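Local atomic coordinates of intracellular exo-alpha-(1->5)-L-arabinofuranosidase (Bifidobacterium longum, PDB entry 2Y2W), a protein that hydrolyses terminal alpha-(1->5)-linked arabinofuranosyl residues from arabinans, and also acts on wheat arabinoxylan, in the breakdown of the plant cell wall. Residues D[61-65]-D[392-396]; D[105-111]-D[160-166]; D[251-255]-D[266-271]; D[275-279]-D[330-335]; D[335-341]-D[401-407]. All coordinates share one frame; numbering follows the deposited sequence.

Overall arrangement
From the N terminus, residues 61-65 lead into the first strand of an eight-stranded parallel barrel and meet helix 382-397, which precedes the last strand; contact 1 thus closes a loop of more than 300 residues around the barrel. Within that loop contacts 2, 3 and 4 follow in series: contact 2 pairs the second and third strands, contact 3 sets the helix after the fifth strand against that strand's end, and contact 4 ties the turns entering the sixth and seventh strands. Contact 5 pairs the seventh and eighth strands, shares Ala335 with contact 4, and crosses contact 1. A salt bridge, Arg109 to Glu340, joins contacts 2 and 5 inside the barrel.

Contact 1 (D[61-65]-D[392-396]); sequences PRLFG and MITLL
Leu63 and Phe64 meet Met392, Leu395 and Leu396 in a junction of apolar side chains with no hydrogen bond across it, and the closeness of fit varies along it. The tight part has two points. Methyl CD2 of Leu63 meets methyl CD2 of Leu396 at 3.7 Å, and the ring atom CE1 of Phe64 lies 3.7 Å from SD of Met392. The second is a Met-aromatic contact of oblique geometry: the sulfur stands 4.8 Å from the centroid of the Phe64 ring, 65° off its normal. Met392 CG lies anti to the backbone N (chi1 -178°), and bends at the next two bonds then bring both SD and CE against the CD1-CE1 side of the ring. Leu395 meets Leu63 more loosely, its CB 4.2 Å from Leu63 CD2. In the (beta/alpha)8 barrel this is where the approach to the first strand packs on the helix that precedes the last one, bringing the two ends of the barrel sequence together. Phe64 is backed by Ala437 and Ala438 of helix 431-440, so an alanine here would probably open a gap between helices 382-397 and 431-440 and leave the Met392 thioether with one aromatic neighbour fewer. The other side of the 61-65 turn faces elsewhere: Pro61 is exposed to solvent, and the partly exposed Arg62 extends to salt bridges with Glu162 and Glu249.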
# COMPACT_ATOMS: atom_id res chain seq x y z
N PRO D 61 -5.98 26.99 25.22
CA PRO D 61 -7.21 26.31 25.63
C PRO D 61 -7.25 24.81 25.30
O PRO D 61 -8.00 24.07 25.93
CB PRO D 61 -8.30 27.05 24.86
CG PRO D 61 -7.73 28.40 24.63
CD PRO D 61 -6.27 28.18 24.40
N ARG D 62 -6.44 24.39 24.33
CA ARG D 62 -6.40 22.98 23.89
C ARG D 62 -5.66 22.07 24.86
O ARG D 62 -5.73 20.85 24.75
CB ARG D 62 -5.79 22.86 22.50
CG ARG D 62 -6.72 23.24 21.37
CD ARG D 62 -6.32 22.53 20.09
NE ARG D 62 -7.05 23.01 18.93
CZ ARG D 62 -6.51 23.70 17.93
NH1 ARG D 62 -5.21 23.99 17.93
NH2 ARG D 62 -7.27 24.09 16.92
N LEU D 63 -4.95 22.68 25.81
CA LEU D 63 -4.24 21.93 26.85
C LEU D 63 -5.22 21.17 27.76
O LEU D 63 -4.84 20.19 28.39
CB LEU D 63 -3.37 22.88 27.68
CG LEU D 63 -2.12 22.28 28.33
CD1 LEU D 63 -1.07 21.95 27.28
CD2 LEU D 63 -1.54 23.24 29.36
N PHE D 64 -6.46 21.63 27.80
CA PHE D 64 -7.50 21.00 28.61
C PHE D 64 -8.45 20.16 27.76
O PHE D 64 -9.66 20.14 27.99
CB PHE D 64 -8.24 22.04 29.45
CG PHE D 64 -7.33 22.93 30.25
CD1 PHE D 64 -6.61 22.42 31.32
CD2 PHE D 64 -7.19 24.27 29.92
CE1 PHE D 64 -5.76 23.24 32.06
CE2 PHE D 64 -6.35 25.10 30.65
CZ PHE D 64 -5.63 24.58 31.72
N GLY D 65 -7.89 19.45 26.79
CA GLY D 65 -8.66 18.56 25.95
C GLY D 65 -8.75 17.15 26.51
O GLY D 65 -7.98 16.78 27.40
N MET D 392 -0.26 17.95 34.98
CA MET D 392 -0.86 19.19 34.48
C MET D 392 0.04 20.40 34.74
O MET D 392 0.14 21.29 33.89
CB MET D 392 -2.25 19.40 35.11
CG MET D 392 -2.99 20.64 34.62
SD MET D 392 -3.14 20.77 32.82
CE MET D 392 -4.32 19.46 32.48
N ILE D 393 0.68 20.43 35.91
CA ILE D 393 1.65 21.48 36.27
C ILE D 393 2.83 21.49 35.29
O ILE D 393 3.23 22.56 34.82
CB ILE D 393 2.13 21.32 37.74
CG1 ILE D 393 1.03 21.75 38.71
CG2 ILE D 393 3.43 22.12 37.99
CD1 ILE D 393 1.25 21.34 40.16
N THR D 394 3.37 20.31 34.98
CA THR D 394 4.47 20.19 34.02
C THR D 394 4.03 20.63 32.63
O THR D 394 4.80 21.27 31.90
CB THR D 394 5.04 18.75 33.98
OG1 THR D 394 5.48 18.37 35.28
CG2 THR D 394 6.23 18.65 33.01
N LEU D 395 2.79 20.29 32.27
CA LEU D 395 2.21 20.70 30.99
C LEU D 395 2.09 22.22 30.91
O LEU D 395 2.43 22.81 29.89
CB LEU D 395 0.85 20.03 30.77
CG LEU D 395 0.81 18.55 30.39
CD1 LEU D 395 -0.60 18.00 30.56
CD2 LEU D 395 1.31 18.31 28.97
N LEU D 396 1.62 22.83 32.00
CA LEU D 396 1.50 24.28 32.09
C LEU D 396 2.87 24.97 32.12
O LEU D 396 3.05 26.04 31.55
CB LEU D 396 0.66 24.69 33.30
CG LEU D 396 -0.86 24.51 33.19
CD1 LEU D 396 -1.52 24.54 34.56
CD2 LEU D 396 -1.48 25.57 32.29

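Contact 2 (D[105-111]-D[160-166]); sequences VTCVRYP and GTEIMLA
Cys107 to Tyr110 and Glu162 to Leu165 pair as the second and third strands of the catalytic barrel, parallel and in unbroken register. Thr106, Val108 and Tyr110 supply every backbone link on one side, Glu162, Met164 and Ala166 on the other. Five bonds result, from Glu162 N to Thr106 O (2.9 Å) through to Ala166 N to Tyr110 O (2.8 Å), while Cys107 and Arg109 bond through their backbone to Ser66 of the first strand and, for Arg109, also to Val68 just after it. Like other (beta/alpha)8 barrels, this one has two faces of different character. Cys107, Arg109 and Met164 point inward. The Met164 sulfur sits at the edge of the Arg109 guanidinium, near its plane, and 3.7 Å from Arg109 CD; a turn at the last torsion (chi3 -68°) sends CE back to within 4.0 Å of Cys107 SG. The extended Arg109 carries its polar end on to a salt bridge with Glu340, the nucleophile by similarity, and a hydrogen bond with Asn214, which places this strand pair in the wall of the active site. On the outward face, under helix 149-159, Leu165 lies alongside Tyr110 with CD1 at the ring edge, 4.1 Å from Tyr110 CD2. The peptide before Pro111 is cis, and this folds the proline onto its neighbour, with Pro111 CB 3.5 Å above the plane of the Tyr110 ring. The phenol hydroxyl of Tyr110 bonds to His70. At the start of the pair, methyl CG2 of Thr161 approaches Val105 O to 3.3 Å.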
# COMPACT_ATOMS: atom_id res chain seq x y z
N VAL D 105 -13.46 20.59 29.65
CA VAL D 105 -12.86 20.05 28.43
C VAL D 105 -13.23 20.96 27.25
O VAL D 105 -14.39 21.33 27.09
CB VAL D 105 -13.32 18.59 28.16
CG1 VAL D 105 -12.60 18.01 26.94
CG2 VAL D 105 -13.08 17.71 29.38
N THR D 106 -12.23 21.30 26.44
CA THR D 106 -12.41 22.22 25.31
C THR D 106 -12.37 21.52 23.96
O THR D 106 -12.96 22.00 22.99
CB THR D 106 -11.31 23.30 25.31
OG1 THR D 106 -10.03 22.66 25.30
CG2 THR D 106 -11.43 24.20 26.53
N CYS D 107 -11.64 20.41 23.89
CA CYS D 107 -11.39 19.70 22.64
C CYS D 107 -11.29 18.21 22.92
O CYS D 107 -10.57 17.80 23.82
CB CYS D 107 -10.09 20.21 22.01
SG CYS D 107 -9.61 19.38 20.48
N VAL D 108 -12.02 17.42 22.15
CA VAL D 108 -12.09 15.97 22.38
C VAL D 108 -11.59 15.19 21.17
O VAL D 108 -12.02 15.43 20.04
CB VAL D 108 -13.52 15.51 22.75
CG1 VAL D 108 -13.53 14.04 23.15
CG2 VAL D 108 -14.09 16.36 23.87
N ARG D 109 -10.68 14.26 21.42
CA ARG D 109 -10.10 13.42 20.38
C ARG D 109 -11.00 12.21 20.09
O ARG D 109 -11.50 11.57 21.02
CB ARG D 109 -8.69 12.98 20.78
CG ARG D 109 -7.90 12.26 19.71
CD ARG D 109 -6.43 12.26 20.04
NE ARG D 109 -5.65 11.44 19.11
CZ ARG D 109 -5.14 10.25 19.41
NH1 ARG D 109 -5.31 9.73 20.61
NH2 ARG D 109 -4.45 9.59 18.49
N TYR D 110 -11.20 11.93 18.81
CA TYR D 110 -12.18 10.94 18.35
C TYR D 110 -11.75 10.40 16.98
O TYR D 110 -11.18 11.15 16.18
CB TYR D 110 -13.56 11.60 18.25
CG TYR D 110 -14.69 10.67 17.85
CD1 TYR D 110 -15.31 9.84 18.78
CD2 TYR D 110 -15.15 10.64 16.53
CE1 TYR D 110 -16.34 9.00 18.42
CE2 TYR D 110 -16.18 9.79 16.16
CZ TYR D 110 -16.78 8.98 17.10
OH TYR D 110 -17.80 8.14 16.73
N PRO D 111 -11.99 9.10 16.70
CA PRO D 111 -12.56 8.07 17.58
C PRO D 111 -11.51 7.13 18.18
O PRO D 111 -11.87 6.10 18.75
CB PRO D 111 -13.47 7.30 16.63
CG PRO D 111 -12.78 7.39 15.29
CD PRO D 111 -11.87 8.60 15.32
N GLY D 160 -20.11 21.83 23.30
CA GLY D 160 -19.38 23.07 23.03
C GLY D 160 -17.90 22.81 22.84
O GLY D 160 -17.08 23.73 22.93
N THR D 161 -17.56 21.55 22.57
CA THR D 161 -16.17 21.14 22.41
C THR D 161 -15.78 21.05 20.95
O THR D 161 -16.59 20.72 20.09
CB THR D 161 -15.90 19.76 23.08
OG1 THR D 161 -16.90 18.82 22.66
CG2 THR D 161 -15.92 19.87 24.59
N GLU D 162 -14.51 21.36 20.67
CA GLU D 162 -13.89 21.18 19.37
C GLU D 162 -13.62 19.69 19.13
O GLU D 162 -13.43 18.94 20.09
CB GLU D 162 -12.58 21.97 19.34
CG GLU D 162 -11.86 22.03 18.00
CD GLU D 162 -10.53 22.78 18.09
OE1 GLU D 162 -10.23 23.34 19.17
OE2 GLU D 162 -9.78 22.79 17.09
N ILE D 163 -13.61 19.27 17.87
CA ILE D 163 -13.33 17.88 17.51
C ILE D 163 -11.91 17.72 16.97
O ILE D 163 -11.47 18.48 16.11
CB ILE D 163 -14.33 17.32 16.46
CG1 ILE D 163 -15.76 17.37 17.01
CG2 ILE D 163 -13.96 15.88 16.06
CD1 ILE D 163 -16.82 17.07 15.98
N MET D 164 -11.20 16.72 17.49
CA MET D 164 -9.90 16.33 16.97
C MET D 164 -10.04 14.96 16.30
O MET D 164 -10.04 13.92 16.96
CB MET D 164 -8.86 16.30 18.09
CG MET D 164 -7.42 16.31 17.62
SD MET D 164 -6.27 15.75 18.88
CE MET D 164 -6.37 17.08 20.08
N LEU D 165 -10.17 14.97 14.97
CA LEU D 165 -10.53 13.76 14.24
C LEU D 165 -9.31 12.95 13.79
O LEU D 165 -8.45 13.46 13.08
CB LEU D 165 -11.43 14.09 13.04
CG LEU D 165 -12.21 12.95 12.37
CD1 LEU D 165 -12.92 12.06 13.38
CD2 LEU D 165 -13.21 13.53 11.38
N ALA D 166 -9.27 11.69 14.21
CA ALA D 166 -8.22 10.78 13.81
C ALA D 166 -8.69 9.90 12.66
O ALA D 166 -9.83 9.42 12.66
CB ALA D 166 -7.80 9.92 14.99

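Contact 3 (D[251-255]-D[266-271]); sequences VACGS and WEKTVL
Trp266 and Glu267, neighbours on one helix, bind Cys253 O and the N and OG of Ser255. The indole NE1 donates to Cys253 O at 2.8 Å with an N-H...O angle of 159°. This oxygen lies in the plane of the indole, although the N-H comes from above the carbonyl plane. Gly254 O stands over a face of the same ring; at 3.3 Å from Trp266 NE1 it is badly angled and is not bonded to it. The strand 249-252 and helix 265-274 concerned here are the first two elements of a beta-alpha-beta crossover in the barrel, and Cys253 follows the strand's end with its side chain about 5 Å from that of Asn214, which by similarity binds the arabinofuranose. Glu267 bends at chi2 (82°) so that OE2 turns back to Ser255, accepting from OG at 2.9 Å on its syn side and, weakly, from the backbone N of Ser255. The other oxygen, OE1, has a weak bond from Gly264 N. With these donors the buried carboxylate can probably remain charged. The amides of Cys253 and Gly254 are engaged by Tyr230 OH and Ser282 OG. Farther along the helix, Val270 CG1 meets the methyl of Ala252 at 4.3 Å.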
# COMPACT_ATOMS: atom_id res chain seq x y z
N VAL D 251 -1.65 16.48 12.82
CA VAL D 251 -0.85 15.82 13.85
C VAL D 251 -0.24 14.52 13.33
O VAL D 251 -0.96 13.64 12.86
CB VAL D 251 -1.69 15.51 15.12
CG1 VAL D 251 -0.79 15.06 16.27
CG2 VAL D 251 -2.52 16.71 15.54
N ALA D 252 1.08 14.42 13.43
CA ALA D 252 1.80 13.19 13.11
C ALA D 252 2.00 12.36 14.37
O ALA D 252 2.18 12.92 15.46
CB ALA D 252 3.14 13.49 12.48
N CYS D 253 1.95 11.04 14.22
CA CYS D 253 2.21 10.12 15.32
C CYS D 253 3.66 10.25 15.77
O CYS D 253 4.58 10.23 14.94
CB CYS D 253 1.95 8.67 14.91
SG CYS D 253 0.26 8.27 14.41
N GLY D 254 3.86 10.40 17.07
CA GLY D 254 5.19 10.38 17.66
C GLY D 254 5.40 9.03 18.31
O GLY D 254 5.04 8.00 17.74
N SER D 255 5.98 9.05 19.50
CA SER D 255 6.17 7.82 20.27
C SER D 255 4.96 7.52 21.15
O SER D 255 4.29 8.44 21.66
CB SER D 255 7.45 7.89 21.10
OG SER D 255 8.60 7.84 20.27
N TRP D 266 12.30 8.15 15.97
CA TRP D 266 11.03 8.10 15.25
C TRP D 266 10.63 9.51 14.83
O TRP D 266 10.43 9.78 13.65
CB TRP D 266 9.93 7.48 16.11
CG TRP D 266 8.57 7.52 15.48
CD1 TRP D 266 7.68 8.55 15.51
CD2 TRP D 266 7.94 6.47 14.74
NE1 TRP D 266 6.53 8.22 14.83
CE2 TRP D 266 6.67 6.94 14.34
CE3 TRP D 266 8.32 5.17 14.36
CZ2 TRP D 266 5.78 6.17 13.59
CZ3 TRP D 266 7.44 4.40 13.62
CH2 TRP D 266 6.18 4.91 13.24
N GLU D 267 10.54 10.39 15.82
CA GLU D 267 10.15 11.79 15.61
C GLU D 267 11.08 12.49 14.62
O GLU D 267 10.61 13.19 13.72
CB GLU D 267 10.13 12.55 16.94
CG GLU D 267 8.96 12.19 17.86
CD GLU D 267 9.19 10.93 18.68
OE1 GLU D 267 10.25 10.28 18.55
OE2 GLU D 267 8.30 10.58 19.48
N LYS D 268 12.39 12.29 14.78
CA LYS D 268 13.37 12.92 13.90
C LYS D 268 13.14 12.55 12.44
O LYS D 268 13.03 13.43 11.59
CB LYS D 268 14.79 12.56 14.33
CG LYS D 268 15.85 13.54 13.84
CD LYS D 268 17.14 13.45 14.65
CE LYS D 268 16.99 14.00 16.07
NZ LYS D 268 16.44 13.00 17.03
N THR D 269 13.05 11.25 12.16
CA THR D 269 12.87 10.75 10.80
C THR D 269 11.54 11.21 10.20
O THR D 269 11.50 11.72 9.08
CB THR D 269 12.97 9.21 10.74
OG1 THR D 269 14.16 8.79 11.41
CG2 THR D 269 13.01 8.72 9.30
N VAL D 270 10.46 11.03 10.96
CA VAL D 270 9.11 11.36 10.51
C VAL D 270 8.93 12.86 10.27
O VAL D 270 8.47 13.26 9.19
CB VAL D 270 8.04 10.80 11.50
CG1 VAL D 270 6.66 11.44 11.26
CG2 VAL D 270 7.96 9.29 11.38
N LEU D 271 9.31 13.67 11.24
CA LEU D 271 9.13 15.12 11.15
C LEU D 271 10.03 15.78 10.10
O LEU D 271 9.62 16.74 9.46
CB LEU D 271 9.29 15.80 12.52
CG LEU D 271 8.31 15.40 13.64
CD1 LEU D 271 8.69 16.09 14.94
CD2 LEU D 271 6.86 15.68 13.28

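Contact 4 (D[275-279]-D[330-335]); sequences YENLD and GTKDIA
The ammonium nitrogen of Lys332 is gripped by the turn opposite it: NZ donates to Leu278 O at 2.8 Å and to Tyr275 O at 2.9 Å. Tyr275 O also accepts from Leu278 N, the two donors arriving from opposite faces of its carbonyl plane. NZ stands 4.4 Å from the centroid of the Tyr275 ring, 10° off its normal, a cation-pi contact. A bend at chi3 (82°) lays CE over the same face, and the two side chains run antiparallel. Each then holds the other's backbone, because Tyr275 OH donates to Lys332 O over a very short 2.5 Å, in the carbonyl plane and on a lone pair. The carbonyls that hold NZ come just after a helix, where partial negative charge would probably stabilise the cation. Ile334 CD1 comes up obliquely to the ring, 3.7 Å from Tyr275 CD1, and Ala335 N bonds to Asp279 O at 3.1 Å to begin strand pairing. Asp279 sends its carboxylate elsewhere, to the amide of Leu250. Two consecutive helix-to-strand turns are thus fastened together, at the N-terminal ends of the sixth and seventh strands of a (beta/alpha)8 barrel, the end remote from its active site.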
# COMPACT_ATOMS: atom_id res chain seq x y z
N TYR D 275 7.82 17.68 7.37
CA TYR D 275 7.82 18.98 8.07
C TYR D 275 6.83 20.01 7.53
O TYR D 275 6.00 20.52 8.28
CB TYR D 275 9.24 19.58 8.13
CG TYR D 275 9.26 21.02 8.58
CD1 TYR D 275 9.03 21.37 9.91
CD2 TYR D 275 9.51 22.05 7.66
CE1 TYR D 275 9.04 22.70 10.31
CE2 TYR D 275 9.53 23.38 8.06
CZ TYR D 275 9.29 23.70 9.38
OH TYR D 275 9.31 25.02 9.77
N GLU D 276 6.93 20.31 6.24
CA GLU D 276 6.18 21.40 5.62
C GLU D 276 4.67 21.41 5.87
O GLU D 276 4.08 22.47 6.08
CB GLU D 276 6.46 21.49 4.11
CG GLU D 276 7.53 22.52 3.73
CD GLU D 276 7.14 23.97 4.08
OE1 GLU D 276 5.92 24.27 4.18
OE2 GLU D 276 8.05 24.80 4.25
N ASN D 277 4.05 20.23 5.86
CA ASN D 277 2.59 20.13 5.99
C ASN D 277 2.11 19.66 7.36
O ASN D 277 0.93 19.36 7.55
CB ASN D 277 2.02 19.25 4.88
CG ASN D 277 2.39 19.74 3.50
OD1 ASN D 277 3.10 19.07 2.76
ND2 ASN D 277 1.91 20.93 3.15
N LEU D 278 3.04 19.60 8.31
CA LEU D 278 2.71 19.21 9.68
C LEU D 278 2.69 20.42 10.60
O LEU D 278 3.38 21.42 10.37
CB LEU D 278 3.69 18.16 10.21
CG LEU D 278 3.57 16.74 9.64
CD1 LEU D 278 4.70 15.88 10.17
CD2 LEU D 278 2.22 16.10 9.97
N ASP D 279 1.90 20.31 11.66
CA ASP D 279 1.74 21.38 12.63
C ASP D 279 2.02 20.88 14.05
O ASP D 279 2.47 21.64 14.90
CB ASP D 279 0.33 21.95 12.53
CG ASP D 279 0.02 22.49 11.14
OD1 ASP D 279 0.45 23.62 10.83
OD2 ASP D 279 -0.66 21.77 10.36
N GLY D 330 13.43 25.65 7.96
CA GLY D 330 12.06 26.11 8.16
C GLY D 330 11.96 27.33 9.03
O GLY D 330 12.88 27.65 9.78
N THR D 331 10.82 28.01 8.93
CA THR D 331 10.54 29.22 9.71
C THR D 331 9.53 28.93 10.81
O THR D 331 9.39 29.71 11.76
CB THR D 331 10.01 30.36 8.81
OG1 THR D 331 8.74 29.99 8.26
CG2 THR D 331 10.98 30.65 7.67
N LYS D 332 8.84 27.80 10.68
CA LYS D 332 7.74 27.41 11.55
C LYS D 332 8.16 26.34 12.56
O LYS D 332 8.91 25.42 12.23
CB LYS D 332 6.57 26.91 10.69
CG LYS D 332 5.63 25.90 11.36
CD LYS D 332 4.86 25.08 10.34
CE LYS D 332 5.67 23.91 9.80
NZ LYS D 332 4.93 23.17 8.74
N ASP D 333 7.68 26.48 13.80
CA ASP D 333 7.86 25.47 14.83
C ASP D 333 6.75 24.42 14.80
O ASP D 333 5.58 24.75 14.61
CB ASP D 333 7.89 26.11 16.22
CG ASP D 333 9.27 26.52 16.65
OD1 ASP D 333 10.19 26.58 15.80
OD2 ASP D 333 9.45 26.78 17.86
N ILE D 334 7.13 23.16 14.99
CA ILE D 334 6.18 22.09 15.22
C ILE D 334 5.87 22.07 16.71
O ILE D 334 6.76 21.84 17.53
CB ILE D 334 6.74 20.70 14.79
CG1 ILE D 334 7.23 20.71 13.33
CG2 ILE D 334 5.72 19.59 15.06
CD1 ILE D 334 6.17 21.00 12.28
N ALA D 335 4.60 22.31 17.05
CA ALA D 335 4.15 22.24 18.44
C ALA D 335 3.95 20.80 18.89
O ALA D 335 3.79 19.90 18.06
CB ALA D 335 2.88 23.05 18.63

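Contact 5 (D[335-341]-D[401-407]); sequences ALSFDEW and RVRSASR
Ser337, Ser404 and Ser406 hold a single water among their hydroxyls, at 3.1 Å from Ser337 OG and 2.7 Å from each of Ser404 OG and Ser406 OG, on the inward face of two parallel strands. These are the seventh and eighth strands of the (beta/alpha)8 barrel, and two beta bulges break their pairing. The first falls between Leu336 and Ser337. The second lies between Phe338, the centre of an inverse gamma turn, and Trp341, where the chain turns a corner at Glu340. That residue, the nucleophile by similarity, leaves the pairing, and its carboxylate is hydrogen-bonded to Tyr286 OH and salt-bridged to Arg109. Beyond the bulge the Trp341 indole swings over the neighbouring strand, its CG set between backbone N and carbonyl carbon (chi1 72°). Arg407 crosses it at about a right angle, with CG over the face, 3.8 Å from the centroid of the six-membered ring in a CH-pi contact, and its guanidinium goes on to a salt bridge with Glu388. Ala405 CB supports the other end of the indole, 3.7 Å from Trp341 NE1. An alanine in place of Trp341 would probably leave the Arg407 stem without its ring support and open a gap beneath helix 382-397. Where the strands begin, Leu336 N meets Arg401 O at 2.7 Å in a nearly straight bond.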
# COMPACT_ATOMS: atom_id res chain seq x y z
N ALA D 335 4.60 22.31 17.05
CA ALA D 335 4.15 22.24 18.44
C ALA D 335 3.95 20.80 18.89
O ALA D 335 3.79 19.90 18.06
CB ALA D 335 2.88 23.05 18.63
N LEU D 336 3.98 20.58 20.20
CA LEU D 336 3.77 19.26 20.77
C LEU D 336 2.31 19.05 21.14
O LEU D 336 1.65 19.97 21.62
CB LEU D 336 4.66 19.06 22.00
CG LEU D 336 6.05 18.42 21.84
CD1 LEU D 336 6.92 19.15 20.82
CD2 LEU D 336 6.74 18.36 23.19
N SER D 337 1.83 17.83 20.90
CA SER D 337 0.46 17.46 21.23
C SER D 337 0.43 16.22 22.11
O SER D 337 0.51 15.09 21.61
CB SER D 337 -0.35 17.23 19.95
OG SER D 337 -1.71 16.94 20.24
N PHE D 338 0.31 16.43 23.42
CA PHE D 338 0.19 15.33 24.38
C PHE D 338 -1.22 14.72 24.34
O PHE D 338 -1.95 14.77 25.33
CB PHE D 338 0.54 15.81 25.79
CG PHE D 338 1.89 15.38 26.26
CD1 PHE D 338 3.03 16.11 25.93
CD2 PHE D 338 2.04 14.22 27.03
CE1 PHE D 338 4.28 15.70 26.37
CE2 PHE D 338 3.29 13.81 27.47
CZ PHE D 338 4.41 14.55 27.14
N ASP D 339 -1.56 14.13 23.20
CA ASP D 339 -2.93 13.70 22.93
C ASP D 339 -3.36 12.40 23.62
O ASP D 339 -4.52 12.00 23.52
CB ASP D 339 -3.23 13.68 21.42
CG ASP D 339 -2.23 12.86 20.62
OD1 ASP D 339 -1.36 12.19 21.22
OD2 ASP D 339 -2.31 12.90 19.38
N GLU D 340 -2.43 11.76 24.31
CA GLU D 340 -2.76 10.65 25.21
C GLU D 340 -1.88 10.70 26.46
O GLU D 340 -0.71 10.33 26.42
CB GLU D 340 -2.64 9.30 24.50
CG GLU D 340 -3.87 8.92 23.68
CD GLU D 340 -3.84 7.49 23.17
OE1 GLU D 340 -3.38 6.59 23.91
OE2 GLU D 340 -4.29 7.26 22.03
N TRP D 341 -2.45 11.19 27.56
CA TRP D 341 -1.74 11.24 28.84
C TRP D 341 -2.66 10.86 29.99
O TRP D 341 -3.89 10.88 29.85
CB TRP D 341 -1.10 12.62 29.07
CG TRP D 341 -2.07 13.72 29.37
CD1 TRP D 341 -2.70 14.53 28.47
CD2 TRP D 341 -2.52 14.15 30.67
NE1 TRP D 341 -3.51 15.43 29.12
CE2 TRP D 341 -3.42 15.22 30.47
CE3 TRP D 341 -2.24 13.73 31.98
CZ2 TRP D 341 -4.05 15.87 31.53
CZ3 TRP D 341 -2.87 14.38 33.04
CH2 TRP D 341 -3.77 15.44 32.80
N ARG D 401 5.63 25.02 24.21
CA ARG D 401 5.87 24.08 23.13
C ARG D 401 4.77 23.03 23.07
O ARG D 401 4.49 22.48 22.00
CB ARG D 401 7.24 23.42 23.30
CG ARG D 401 7.80 22.81 22.02
CD ARG D 401 8.11 23.88 20.97
NE ARG D 401 8.44 23.30 19.68
CZ ARG D 401 9.65 22.87 19.33
NH1 ARG D 401 10.67 22.95 20.18
NH2 ARG D 401 9.85 22.36 18.12
N VAL D 402 4.15 22.75 24.21
CA VAL D 402 2.99 21.87 24.27
C VAL D 402 1.72 22.72 24.20
O VAL D 402 1.24 23.24 25.21
CB VAL D 402 2.99 20.98 25.54
CG1 VAL D 402 1.76 20.07 25.56
CG2 VAL D 402 4.26 20.15 25.62
N ARG D 403 1.20 22.87 22.99
CA ARG D 403 0.03 23.72 22.76
C ARG D 403 -1.28 22.92 22.75
O ARG D 403 -2.36 23.49 22.58
CB ARG D 403 0.20 24.52 21.46
CG ARG D 403 1.45 25.40 21.40
CD ARG D 403 1.46 26.51 22.45
NE ARG D 403 0.28 27.38 22.36
CZ ARG D 403 0.06 28.44 23.14
NH1 ARG D 403 0.94 28.77 24.08
NH2 ARG D 403 -1.03 29.16 22.98
N SER D 404 -1.18 21.61 22.95
CA SER D 404 -2.35 20.74 23.04
C SER D 404 -2.07 19.53 23.91
O SER D 404 -0.98 18.97 23.89
CB SER D 404 -2.80 20.29 21.65
OG SER D 404 -4.01 19.56 21.74
N ALA D 405 -3.08 19.12 24.67
CA ALA D 405 -3.02 17.91 25.48
C ALA D 405 -4.41 17.28 25.61
O ALA D 405 -5.40 17.97 25.83
CB ALA D 405 -2.44 18.21 26.86
N SER D 406 -4.47 15.96 25.45
CA SER D 406 -5.72 15.23 25.57
C SER D 406 -5.61 14.15 26.63
O SER D 406 -4.85 13.19 26.46
CB SER D 406 -6.13 14.61 24.23
OG SER D 406 -6.03 15.55 23.17
N ARG D 407 -6.35 14.31 27.72
CA ARG D 407 -6.35 13.32 28.79
C ARG D 407 -7.20 12.12 28.38
O ARG D 407 -8.33 12.27 27.90
CB ARG D 407 -6.88 13.92 30.09
CG ARG D 407 -6.48 13.11 31.32
CD ARG D 407 -7.53 13.18 32.41
NE ARG D 407 -7.36 12.10 33.39
CZ ARG D 407 -7.87 10.88 33.26
NH1 ARG D 407 -8.58 10.55 32.19
NH2 ARG D 407 -7.65 9.97 34.20
O HOH W 1 -3.83 16.98 22.47